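Local coordinates for protein acyl-coenzyme A thioesterase PaaI (Escherichia coli, PDB 2FS2) that hydrolyses acyl-CoA thioesters, with a preference for ring-hydroxylated phenylacetyl-CoA esters, as a homotetramer in phenylacetate degradation, at residues Asn70-Ala75 with Gly109-Glu114; Glu15-Ala20 with Phe65-Asn70; Phe58-Thr63 with Leu95-Gln100; Ile27-Met30 with Ala35-Thr38. One frame throughout, in Å; residues are numbered along the deposited sequence.

Contact 1 (Asn70-Ala75 with Gly109-Glu114); sequences NSQGLA and GVYDIE
Gln-72 and Tyr-111 approach from opposite directions and meet through their polar ends. Gln-72 OE1 lies 2.9 Å from Tyr-111 OH, at the edge of the phenol and in the plane of its ring. The amide stands steeply to that ring, 74° between the planes, and presents its oxygen first: the amide carbon Gln-72 CD stays 3.8 Å from Tyr-111 OH. A turn at chi2 (70°) bends the glutamine back toward the end of the helix, where NE2 makes a weak hydrogen bond with Cys-69 O. Tyrosine suits the strand position because its long, rigid ring can lie against Ala-68 and Cys-69 of the helix and still carry its hydroxyl to Gln-104 OE1, with which it is hydrogen-bonded. Replacing Gln-72 by an alanine would probably leave Tyr-111 OH without this second polar neighbour and open a gap at the outer end of the ring. The chain that presents the glutamine is a type I turn from Asn-70 to Gly-73, closed by Gly-73 N to Asn-70 O at 3.0 Å; Gly-73 has positive phi, where a CB would press on the carbonyl oxygen of Gln-72. The contact thus ties the exit of the central helix to the sheet that wraps round it, the layout of a hot dog fold.

Contact 2 (Glu15-Ala20 with Phe65-Asn70); sequences ENDACA and FAYACN
Asp-17 and Tyr-67 are joined by one side-chain hydrogen bond, in which Tyr-67 OH donates to Asp-17 OD2 over 2.9 Å. The carboxylate and the phenol come from opposite directions and are nearly coplanar, 5° apart. OD2 sits at the ring edge, in the ring plane, and uses its anti lone pair, the one turned away from OD1. Asp-17 CG lies opposite the backbone N (chi1 -161°), which swings the carboxylate to where one oxygen can face Tyr-67 and the other the start of the following helix.

That other oxygen makes the capping interaction. Asp-17 is the N-cap of helix 18-22, and OD1 accepts from Ala-20 N at 3.0 Å, the donor coming from well above the carboxylate plane. Aspartate fits because it is short enough to cap and has a second oxygen to spare; the helix start would also be expected to stabilise its negative charge. One carboxylate thus caps the short helix and, through its other oxygen, ties it to the long central helix of the hot dog fold. A leucine in place of Asp-17 would probably leave both Ala-20 N and Tyr-67 OH without their acceptor.

By packing, the side chain of Tyr-67 also touches Ala-10, Met-13 and Tyr-14 of helix 2-15. Toward the C-terminal end of the central helix, just beyond Tyr-67, side chain meets backbone: Asn-70 ND2 reaches back to Ala-66 O over 2.9 Å, in the plane of its own amide.

Contact 3 (Phe58-Thr63 with Leu95-Gln100); sequences FSLADT and LTATAQ
Leu-60 extends its CG away from its backbone N (chi1 174°) and turns at chi2 (61°), which spreads its two methyls over strand 94-101. Leu-95, by contrast, has CG on the side of its own backbone N (chi1 -64°), and its CB is what meets the helix. The result is a two-point contact: Leu-60 CD2 rests on Leu-95 CB at 3.8 Å, the side chains crossing at a slant, while the branch carbon Leu-60 CG sits 3.8 Å from Ala-97 CB. Leu-60 CD1 is a little further from Ala-97 CB, at 4.2 Å. Alanine is apt at this point of the strand, since a single methyl lets the helix come close; Ala-97 CB lies just 3.9 Å from the helix backbone at Leu-60 O.

Leu-60 also touches Val-37 and Ile-115 on the strands flanking this one, so one branched side chain spans three strands of the sheet. Within the helix, Ser-59 O is gripped twice: Thr-63 N and Thr-63 OG1 reach it from opposite faces of its carbonyl plane, with Thr-63 OG1 to Ser-59 O at 2.7 Å, which satisfies the threonine in a buried setting. Farther round the helix, Phe-58 meets Phe-58 of a neighbouring subunit.

Between Leu-60, Leu-95 and Ala-97 the side chains that meet are all aliphatic, so their hold on the sheet should come from shape fit and exclusion of water.

Contact 4 (Ile27-Met30 with Ala35-Thr38); sequences IISM and AVVT
The flat groups between Ile-28, Ser-29 and Val-36 are peptide units, as no ring or side-chain amide takes part. Ile-28 N approaches Val-36 O at 3.0 Å, nearly straight at the hydrogen (169°) but tilted from the carbonyl plane. Ser-29 N adds a weak bond to Val-36 O, and Ile-27 CG2 lies 3.6 Å from Val-36 O. In return Val-36 N reaches Ser-29 O at 3.1 Å from above that carbonyl's plane, with Ala-35 CA giving a CA-H...O contact to the same acceptor.

On the face carrying Ile-27, Met-30, Ala-35 and Val-37, Ile-27 CG1 touches Val-37 CG1 at 3.8 Å. Met-30, deposited as selenomethionine, curls through bends at chi2 and chi3 until its SE sits 3.5 Å from Ala-35 CB; the flexible chain lies over the small alanine and packs on Ala-6, Trp-7 and Ala-10 of helix 2-15. On the other face Ser-29 CB lies against Val-36 CB at 3.9 Å. Ile-28, the extra residue of the bulge, puts CG1 between its backbone N and carbonyl carbon (chi1 69°) and presses it on Val-36 CG1 at 3.5 Å, tighter than usual for carbons. The beta-branched Ile-27, Val-36 and Val-37 suit the extended backbone, whereas Ile-28 leaves the extended region; the small Ser-29 lets the valine pack close at its CB.

The strands run antiparallel, at 171°, and the pairing slips by one residue where Ile-28 and Ser-29 both face Val-36: a classic beta bulge in the hairpin 26-31/34-40.

In the fold
All four contacts lie within one hot dog domain, their centres 9 to 13 Å apart, around the central helix 54-70. Contacts 2 and 3 both use that helix, and contact 1 starts at its exit, sharing Asn-70 with contact 2. Contacts 1, 3 and 4 reach the same antiparallel sheet, in which strand 94-101 lies between 34-40 and 108-116. Along the chain, contact 4 opens and closes between the two halves of contact 2; contact 3 crosses both contact 2 and contact 1. Packing such as Tyr-67 on Ala-35 and Tyr-111 on Cys-69 links them. Local hairpin and distant segments thus close round one helix, giving the subunit that assembles into the tetrameric thioesterase.

Contact 1 (Asn70-Ala75 with Gly109-Glu114)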
loop_
_atom_site.group_PDB
_atom_site.type_symbol
_atom_site.label_atom_id
_atom_site.label_comp_id
_atom_site.label_asym_id
_atom_site.label_seq_id
_atom_site.Cartn_x
_atom_site.Cartn_y
_atom_site.Cartn_z
ATOM N N ASN B 70 6.354 4.584 19.588
ATOM C CA ASN B 70 6.990 4.093 20.823
ATOM C C ASN B 70 6.821 5.060 21.929
ATOM O O ASN B 70 7.202 4.783 23.075
ATOM C CB ASN B 70 8.456 3.724 20.586
ATOM C CG ASN B 70 8.562 2.314 19.950
ATOM O OD1 ASN B 70 8.414 1.311 20.638
ATOM N ND2 ASN B 70 8.741 2.250 18.624
ATOM N N SER B 71 6.153 6.151 21.627
ATOM C CA SER B 71 6.082 7.300 22.515
ATOM C C SER B 71 5.218 7.070 23.715
ATOM O O SER B 71 5.346 7.844 24.628
ATOM C CB SER B 71 5.477 8.504 21.793
ATOM O OG SER B 71 4.137 8.239 21.495
ATOM N N GLN B 72 4.288 6.091 23.654
ATOM C CA GLN B 72 3.414 5.772 24.761
ATOM C C GLN B 72 4.161 4.875 25.755
ATOM O O GLN B 72 3.646 4.579 26.805
ATOM C CB GLN B 72 2.081 5.079 24.316
ATOM C CG GLN B 72 1.246 5.653 23.093
ATOM C CD GLN B 72 1.948 5.443 21.614
ATOM O OE1 GLN B 72 1.439 6.000 20.630
ATOM N NE2 GLN B 72 3.107 4.689 21.515
ATOM N N GLY B 73 5.374 4.442 25.462
ATOM C CA GLY B 73 6.103 3.576 26.366
ATOM C C GLY B 73 6.025 2.085 26.104
ATOM O O GLY B 73 6.603 1.338 26.859
ATOM N N LEU B 74 5.303 1.635 25.064
ATOM C CA LEU B 74 5.188 0.218 24.692
ATOM C C LEU B 74 5.990 -0.114 23.440
ATOM O O LEU B 74 5.685 0.406 22.389
ATOM C CB LEU B 74 3.728 -0.103 24.366
ATOM C CG LEU B 74 3.053 0.056 25.733
ATOM C CD1 LEU B 74 1.558 0.351 25.601
ATOM C CD2 LEU B 74 3.411 -1.121 26.707
ATOM N N ALA B 75 6.988 -0.979 23.562
ATOM C CA ALA B 75 7.836 -1.330 22.457
ATOM C C ALA B 75 6.917 -1.773 21.227
ATOM O O ALA B 75 5.979 -2.586 21.406
ATOM C CB ALA B 75 8.784 -2.494 22.882
ATOM N N GLY B 109 -1.318 -0.404 15.538
ATOM C CA GLY B 109 -1.607 0.992 15.295
ATOM C C GLY B 109 -1.371 1.420 13.861
ATOM O O GLY B 109 -0.676 0.750 13.169
ATOM N N VAL B 110 -2.004 2.496 13.449
ATOM C CA VAL B 110 -1.715 3.137 12.173
ATOM C C VAL B 110 -1.172 4.602 12.365
ATOM O O VAL B 110 -1.751 5.375 13.104
ATOM C CB VAL B 110 -2.963 3.179 11.245
ATOM C CG1 VAL B 110 -2.553 3.668 9.808
ATOM C CG2 VAL B 110 -3.556 1.734 11.088
ATOM N N TYR B 111 -0.107 4.941 11.633
ATOM C CA TYR B 111 0.610 6.252 11.805
ATOM C C TYR B 111 0.864 6.771 10.403
ATOM O O TYR B 111 1.307 6.006 9.537
ATOM C CB TYR B 111 1.971 6.039 12.452
ATOM C CG TYR B 111 1.808 5.738 13.982
ATOM C CD1 TYR B 111 1.316 4.489 14.383
ATOM C CD2 TYR B 111 2.032 6.724 14.947
ATOM C CE1 TYR B 111 1.026 4.212 15.754
ATOM C CE2 TYR B 111 1.744 6.483 16.363
ATOM C CZ TYR B 111 1.293 5.190 16.716
ATOM O OH TYR B 111 0.932 4.928 17.968
ATOM N N ASP B 112 0.604 8.054 10.226
ATOM C CA ASP B 112 0.805 8.750 8.956
ATOM C C ASP B 112 2.030 9.609 9.165
ATOM O O ASP B 112 2.083 10.314 10.166
ATOM C CB ASP B 112 -0.316 9.681 8.728
ATOM C CG ASP B 112 -1.481 8.995 8.010
ATOM O OD1 ASP B 112 -1.371 7.745 7.862
ATOM O OD2 ASP B 112 -2.506 9.577 7.524
ATOM N N ILE B 113 2.919 9.612 8.176
ATOM C CA ILE B 113 4.112 10.411 8.276
ATOM C C ILE B 113 4.150 11.288 6.991
ATOM O O ILE B 113 3.876 10.829 5.873
ATOM C CB ILE B 113 5.400 9.531 8.310
ATOM C CG1 ILE B 113 5.711 8.855 9.658
ATOM C CG2 ILE B 113 6.657 10.361 7.863
ATOM C CD1 ILE B 113 4.636 7.769 10.142
ATOM N N GLU B 114 4.512 12.547 7.136
ATOM C CA GLU B 114 4.730 13.370 5.933
ATOM C C GLU B 114 6.130 13.957 6.017
ATOM O O GLU B 114 6.485 14.543 7.041
ATOM C CB GLU B 114 3.681 14.472 5.918
ATOM C CG GLU B 114 3.880 15.518 4.769
ATOM C CD GLU B 114 2.612 16.326 4.471
ATOM O OE1 GLU B 114 1.695 16.330 5.364
ATOM O OE2 GLU B 114 2.508 16.961 3.342
#

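Contact 2 (Glu15-Ala20 with Phe65-Asn70)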
loop_
_atom_site.group_PDB
_atom_site.type_symbol
_atom_site.label_atom_id
_atom_site.label_comp_id
_atom_site.label_asym_id
_atom_site.label_seq_id
_atom_site.Cartn_x
_atom_site.Cartn_y
_atom_site.Cartn_z
ATOM N N GLU B 15 19.243 7.822 22.414
ATOM C CA GLU B 15 20.567 7.696 23.037
ATOM C C GLU B 15 21.297 6.476 22.533
ATOM O O GLU B 15 22.496 6.515 22.447
ATOM C CB GLU B 15 20.497 7.712 24.576
ATOM C CG GLU B 15 20.497 9.115 25.276
ATOM C CD GLU B 15 20.403 10.359 24.333
ATOM O OE1 GLU B 15 21.445 10.736 23.694
ATOM O OE2 GLU B 15 19.293 10.995 24.237
ATOM N N ASN B 16 20.592 5.421 22.133
ATOM C CA ASN B 16 21.267 4.358 21.422
ATOM C C ASN B 16 20.753 4.097 19.993
ATOM O O ASN B 16 20.688 2.959 19.533
ATOM C CB ASN B 16 21.274 3.080 22.253
ATOM C CG ASN B 16 19.883 2.678 22.701
ATOM O OD1 ASN B 16 19.535 2.833 23.877
ATOM N ND2 ASN B 16 19.081 2.141 21.773
ATOM N N ASP B 17 20.397 5.148 19.268
ATOM C CA ASP B 17 19.997 4.984 17.861
ATOM C C ASP B 17 21.131 5.361 16.948
ATOM O O ASP B 17 21.206 6.525 16.551
ATOM C CB ASP B 17 18.865 5.964 17.576
ATOM C CG ASP B 17 18.050 5.609 16.352
ATOM O OD1 ASP B 17 18.595 5.080 15.341
ATOM O OD2 ASP B 17 16.831 5.918 16.318
ATOM N N ALA B 18 21.994 4.417 16.580
ATOM C CA ALA B 18 23.128 4.790 15.698
ATOM C C ALA B 18 22.750 5.086 14.244
ATOM O O ALA B 18 23.436 5.906 13.631
ATOM C CB ALA B 18 24.310 3.762 15.744
ATOM N N CYS B 19 21.712 4.448 13.692
ATOM C CA CYS B 19 21.253 4.840 12.361
ATOM C C CYS B 19 20.840 6.331 12.293
ATOM O O CYS B 19 21.252 7.036 11.350
ATOM C CB CYS B 19 20.117 3.937 11.886
ATOM S SG CYS B 19 19.001 4.674 10.596
ATOM N N ALA B 20 20.049 6.798 13.295
ATOM C CA ALA B 20 19.576 8.198 13.395
ATOM C C ALA B 20 20.735 9.113 13.526
ATOM O O ALA B 20 20.837 10.083 12.784
ATOM C CB ALA B 20 18.648 8.413 14.569
ATOM N N PHE B 65 8.311 7.538 12.409
ATOM C CA PHE B 65 7.353 6.499 12.752
ATOM C C PHE B 65 7.707 5.699 14.117
ATOM O O PHE B 65 6.827 5.481 14.952
ATOM C CB PHE B 65 7.324 5.572 11.535
ATOM C CG PHE B 65 6.450 4.380 11.698
ATOM C CD1 PHE B 65 5.231 4.471 12.309
ATOM C CD2 PHE B 65 6.792 3.196 11.112
ATOM C CE1 PHE B 65 4.387 3.294 12.484
ATOM C CE2 PHE B 65 5.905 2.040 11.228
ATOM C CZ PHE B 65 4.747 2.121 11.972
ATOM N N ALA B 66 8.938 5.204 14.245
ATOM C CA ALA B 66 9.398 4.498 15.441
ATOM C C ALA B 66 9.186 5.417 16.646
ATOM O O ALA B 66 8.671 4.963 17.681
ATOM C CB ALA B 66 10.951 4.029 15.323
ATOM N N TYR B 67 9.486 6.730 16.519
ATOM C CA TYR B 67 9.332 7.609 17.684
ATOM C C TYR B 67 7.877 7.785 18.081
ATOM O O TYR B 67 7.524 7.647 19.250
ATOM C CB TYR B 67 10.104 8.964 17.499
ATOM C CG TYR B 67 11.580 8.670 17.670
ATOM C CD1 TYR B 67 12.313 8.084 16.677
ATOM C CD2 TYR B 67 12.196 8.850 18.898
ATOM C CE1 TYR B 67 13.645 7.741 16.850
ATOM C CE2 TYR B 67 13.550 8.538 19.104
ATOM C CZ TYR B 67 14.283 7.988 18.067
ATOM O OH TYR B 67 15.609 7.648 18.299
ATOM N N ALA B 68 7.020 8.076 17.105
ATOM C CA ALA B 68 5.652 8.307 17.379
ATOM C C ALA B 68 5.011 7.009 17.970
ATOM O O ALA B 68 4.261 7.094 18.928
ATOM C CB ALA B 68 4.901 8.743 16.058
ATOM N N CYS B 69 5.299 5.834 17.413
ATOM C CA CYS B 69 4.597 4.671 17.902
ATOM C C CYS B 69 5.228 4.032 19.157
ATOM O O CYS B 69 4.684 3.038 19.706
ATOM C CB CYS B 69 4.446 3.604 16.838
ATOM S SG CYS B 69 5.858 2.617 16.411
ATOM N N ASN B 70 6.354 4.584 19.588
ATOM C CA ASN B 70 6.990 4.093 20.823
ATOM C C ASN B 70 6.821 5.060 21.929
ATOM O O ASN B 70 7.202 4.783 23.075
ATOM C CB ASN B 70 8.456 3.724 20.586
ATOM C CG ASN B 70 8.562 2.314 19.950
ATOM O OD1 ASN B 70 8.414 1.311 20.638
ATOM N ND2 ASN B 70 8.741 2.250 18.624
#

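Contact 3 (Phe58-Thr63 with Leu95-Gln100)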
loop_
_atom_site.group_PDB
_atom_site.type_symbol
_atom_site.label_atom_id
_atom_site.label_comp_id
_atom_site.label_asym_id
_atom_site.label_seq_id
_atom_site.Cartn_x
_atom_site.Cartn_y
_atom_site.Cartn_z
ATOM N N PHE B 58 13.222 6.718 3.120
ATOM C CA PHE B 58 12.499 5.702 3.870
ATOM C C PHE B 58 13.001 5.735 5.331
ATOM O O PHE B 58 12.233 5.671 6.257
ATOM C CB PHE B 58 12.671 4.288 3.255
ATOM C CG PHE B 58 12.011 3.187 4.075
ATOM C CD1 PHE B 58 10.723 2.833 3.858
ATOM C CD2 PHE B 58 12.665 2.580 5.121
ATOM C CE1 PHE B 58 10.092 1.875 4.677
ATOM C CE2 PHE B 58 12.043 1.622 5.933
ATOM C CZ PHE B 58 10.779 1.268 5.698
ATOM N N SER B 59 14.282 5.910 5.544
ATOM C CA SER B 59 14.829 5.817 6.908
ATOM C C SER B 59 14.431 6.966 7.773
ATOM O O SER B 59 14.185 6.782 9.009
ATOM C CB SER B 59 16.337 5.768 6.911
ATOM O OG SER B 59 16.728 4.592 6.252
ATOM N N LEU B 60 14.286 8.128 7.144
ATOM C CA LEU B 60 13.824 9.233 7.850
ATOM C C LEU B 60 12.366 9.046 8.270
ATOM O O LEU B 60 11.969 9.464 9.357
ATOM C CB LEU B 60 13.966 10.492 6.962
ATOM C CG LEU B 60 13.388 11.821 7.481
ATOM C CD1 LEU B 60 14.070 12.251 8.826
ATOM C CD2 LEU B 60 13.625 12.938 6.429
ATOM N N ALA B 61 11.530 8.510 7.354
ATOM C CA ALA B 61 10.119 8.360 7.660
ATOM C C ALA B 61 9.940 7.306 8.786
ATOM O O ALA B 61 9.118 7.468 9.673
ATOM C CB ALA B 61 9.298 7.961 6.357
ATOM N N ASP B 62 10.779 6.317 8.789
ATOM C CA ASP B 62 10.675 5.144 9.628
ATOM C C ASP B 62 11.173 5.549 10.970
ATOM O O ASP B 62 10.747 5.010 11.985
ATOM C CB ASP B 62 11.615 4.073 9.043
ATOM C CG ASP B 62 11.529 2.710 9.765
ATOM O OD1 ASP B 62 10.426 2.322 10.290
ATOM O OD2 ASP B 62 12.506 1.922 9.815
ATOM N N THR B 63 12.062 6.534 11.000
ATOM C CA THR B 63 12.481 7.061 12.286
ATOM C C THR B 63 11.370 7.891 12.950
ATOM O O THR B 63 11.153 7.760 14.170
ATOM C CB THR B 63 13.739 7.928 12.096
ATOM O OG1 THR B 63 14.798 7.117 11.585
ATOM C CG2 THR B 63 14.277 8.378 13.392
ATOM N N LEU B 95 14.963 18.486 5.634
ATOM C CA LEU B 95 13.756 17.646 5.483
ATOM C C LEU B 95 13.182 17.370 6.884
ATOM O O LEU B 95 13.907 17.012 7.805
ATOM C CB LEU B 95 14.142 16.325 4.833
ATOM C CG LEU B 95 14.684 16.380 3.419
ATOM C CD1 LEU B 95 14.938 15.010 2.828
ATOM C CD2 LEU B 95 13.717 17.136 2.532
ATOM N N THR B 96 11.894 17.580 7.048
ATOM C CA THR B 96 11.216 17.413 8.297
ATOM C C THR B 96 10.137 16.316 8.087
ATOM O O THR B 96 9.321 16.423 7.169
ATOM C CB THR B 96 10.599 18.770 8.692
ATOM O OG1 THR B 96 11.628 19.801 8.650
ATOM C CG2 THR B 96 10.244 18.807 10.152
ATOM N N ALA B 97 10.200 15.273 8.888
ATOM C CA ALA B 97 9.220 14.157 8.878
ATOM C C ALA B 97 8.366 14.289 10.141
ATOM O O ALA B 97 8.930 14.402 11.274
ATOM C CB ALA B 97 9.936 12.752 8.804
ATOM N N THR B 98 7.052 14.388 9.957
ATOM C CA THR B 98 6.118 14.462 11.025
ATOM C C THR B 98 5.267 13.215 10.991
ATOM O O THR B 98 4.651 12.923 9.966
ATOM C CB THR B 98 5.247 15.592 10.774
ATOM O OG1 THR B 98 6.015 16.826 10.860
ATOM C CG2 THR B 98 4.191 15.818 11.865
ATOM N N ALA B 99 5.153 12.552 12.138
ATOM C CA ALA B 99 4.410 11.325 12.213
ATOM C C ALA B 99 3.259 11.555 13.167
ATOM O O ALA B 99 3.451 12.117 14.220
ATOM C CB ALA B 99 5.352 10.275 12.713
ATOM N N GLN B 100 2.043 11.130 12.840
ATOM C CA GLN B 100 0.864 11.397 13.650
ATOM C C GLN B 100 0.100 10.064 13.724
ATOM O O GLN B 100 -0.109 9.447 12.676
ATOM C CB GLN B 100 -0.116 12.160 12.795
ATOM C CG GLN B 100 -0.062 13.513 12.756
ATOM C CD GLN B 100 -1.009 14.012 11.672
ATOM O OE1 GLN B 100 -2.228 13.938 11.827
ATOM N NE2 GLN B 100 -0.458 14.472 10.596
#

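Contact 4 (Ile27-Met30 with Ala35-Thr38)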
loop_
_atom_site.group_PDB
_atom_site.type_symbol
_atom_site.label_atom_id
_atom_site.label_comp_id
_atom_site.label_asym_id
_atom_site.label_seq_id
_atom_site.Cartn_x
_atom_site.Cartn_y
_atom_site.Cartn_z
ATOM N N ILE B 27 15.627 14.988 16.828
ATOM C CA ILE B 27 14.239 15.083 17.184
ATOM C C ILE B 27 13.934 16.434 17.681
ATOM O O ILE B 27 14.605 16.905 18.564
ATOM C CB ILE B 27 13.844 14.150 18.293
ATOM C CG1 ILE B 27 14.244 12.760 17.946
ATOM C CG2 ILE B 27 12.322 14.163 18.431
ATOM C CD1 ILE B 27 14.785 12.105 19.198
ATOM N N ILE B 28 12.865 17.022 17.158
ATOM C CA ILE B 28 12.462 18.401 17.498
ATOM C C ILE B 28 11.093 18.502 18.116
ATOM O O ILE B 28 10.771 19.517 18.702
ATOM C CB ILE B 28 12.593 19.406 16.273
ATOM C CG1 ILE B 28 11.564 19.097 15.185
ATOM C CG2 ILE B 28 14.053 19.254 15.704
ATOM C CD1 ILE B 28 11.517 20.254 14.008
ATOM N N SER B 29 10.268 17.478 18.026
ATOM C CA SER B 29 9.007 17.645 18.708
ATOM C C SER B 29 8.425 16.260 19.085
ATOM O O SER B 29 8.666 15.287 18.391
ATOM C CB SER B 29 8.074 18.525 17.872
ATOM O OG SER B 29 6.751 18.641 18.533
HETATM N N MSE B 30 7.700 16.177 20.182
HETATM C CA MSE B 30 7.261 14.865 20.747
HETATM C C MSE B 30 5.997 15.046 21.538
HETATM O O MSE B 30 5.862 15.935 22.364
HETATM C CB MSE B 30 8.266 14.209 21.748
HETATM C CG MSE B 30 9.533 13.665 21.218
HETATM SE SE MSE B 30 9.200 12.207 19.797
HETATM C CE MSE B 30 7.845 10.993 20.756
ATOM N N ALA B 35 5.512 12.723 16.567
ATOM C CA ALA B 35 6.991 13.013 16.575
ATOM C C ALA B 35 7.352 13.765 15.293
ATOM O O ALA B 35 6.748 13.492 14.253
ATOM C CB ALA B 35 7.804 11.677 16.610
ATOM N N VAL B 36 8.347 14.641 15.347
ATOM C CA VAL B 36 8.814 15.469 14.247
ATOM C C VAL B 36 10.300 15.338 14.331
ATOM O O VAL B 36 10.902 15.494 15.451
ATOM C CB VAL B 36 8.394 16.963 14.365
ATOM C CG1 VAL B 36 8.981 17.825 13.239
ATOM C CG2 VAL B 36 6.927 17.174 14.348
ATOM N N VAL B 37 10.934 14.975 13.222
ATOM C CA VAL B 37 12.340 14.784 13.228
ATOM C C VAL B 37 12.796 15.478 11.977
ATOM O O VAL B 37 12.008 15.808 11.089
ATOM C CB VAL B 37 12.773 13.242 13.248
ATOM C CG1 VAL B 37 12.380 12.554 14.605
ATOM C CG2 VAL B 37 12.090 12.442 12.007
ATOM N N THR B 38 14.091 15.677 11.910
ATOM C CA THR B 38 14.685 16.571 10.939
ATOM C C THR B 38 16.033 16.022 10.438
ATOM O O THR B 38 16.696 15.292 11.142
ATOM C CB THR B 38 14.819 17.923 11.629
ATOM O OG1 THR B 38 14.766 18.953 10.632
ATOM C CG2 THR B 38 16.170 18.029 12.266
#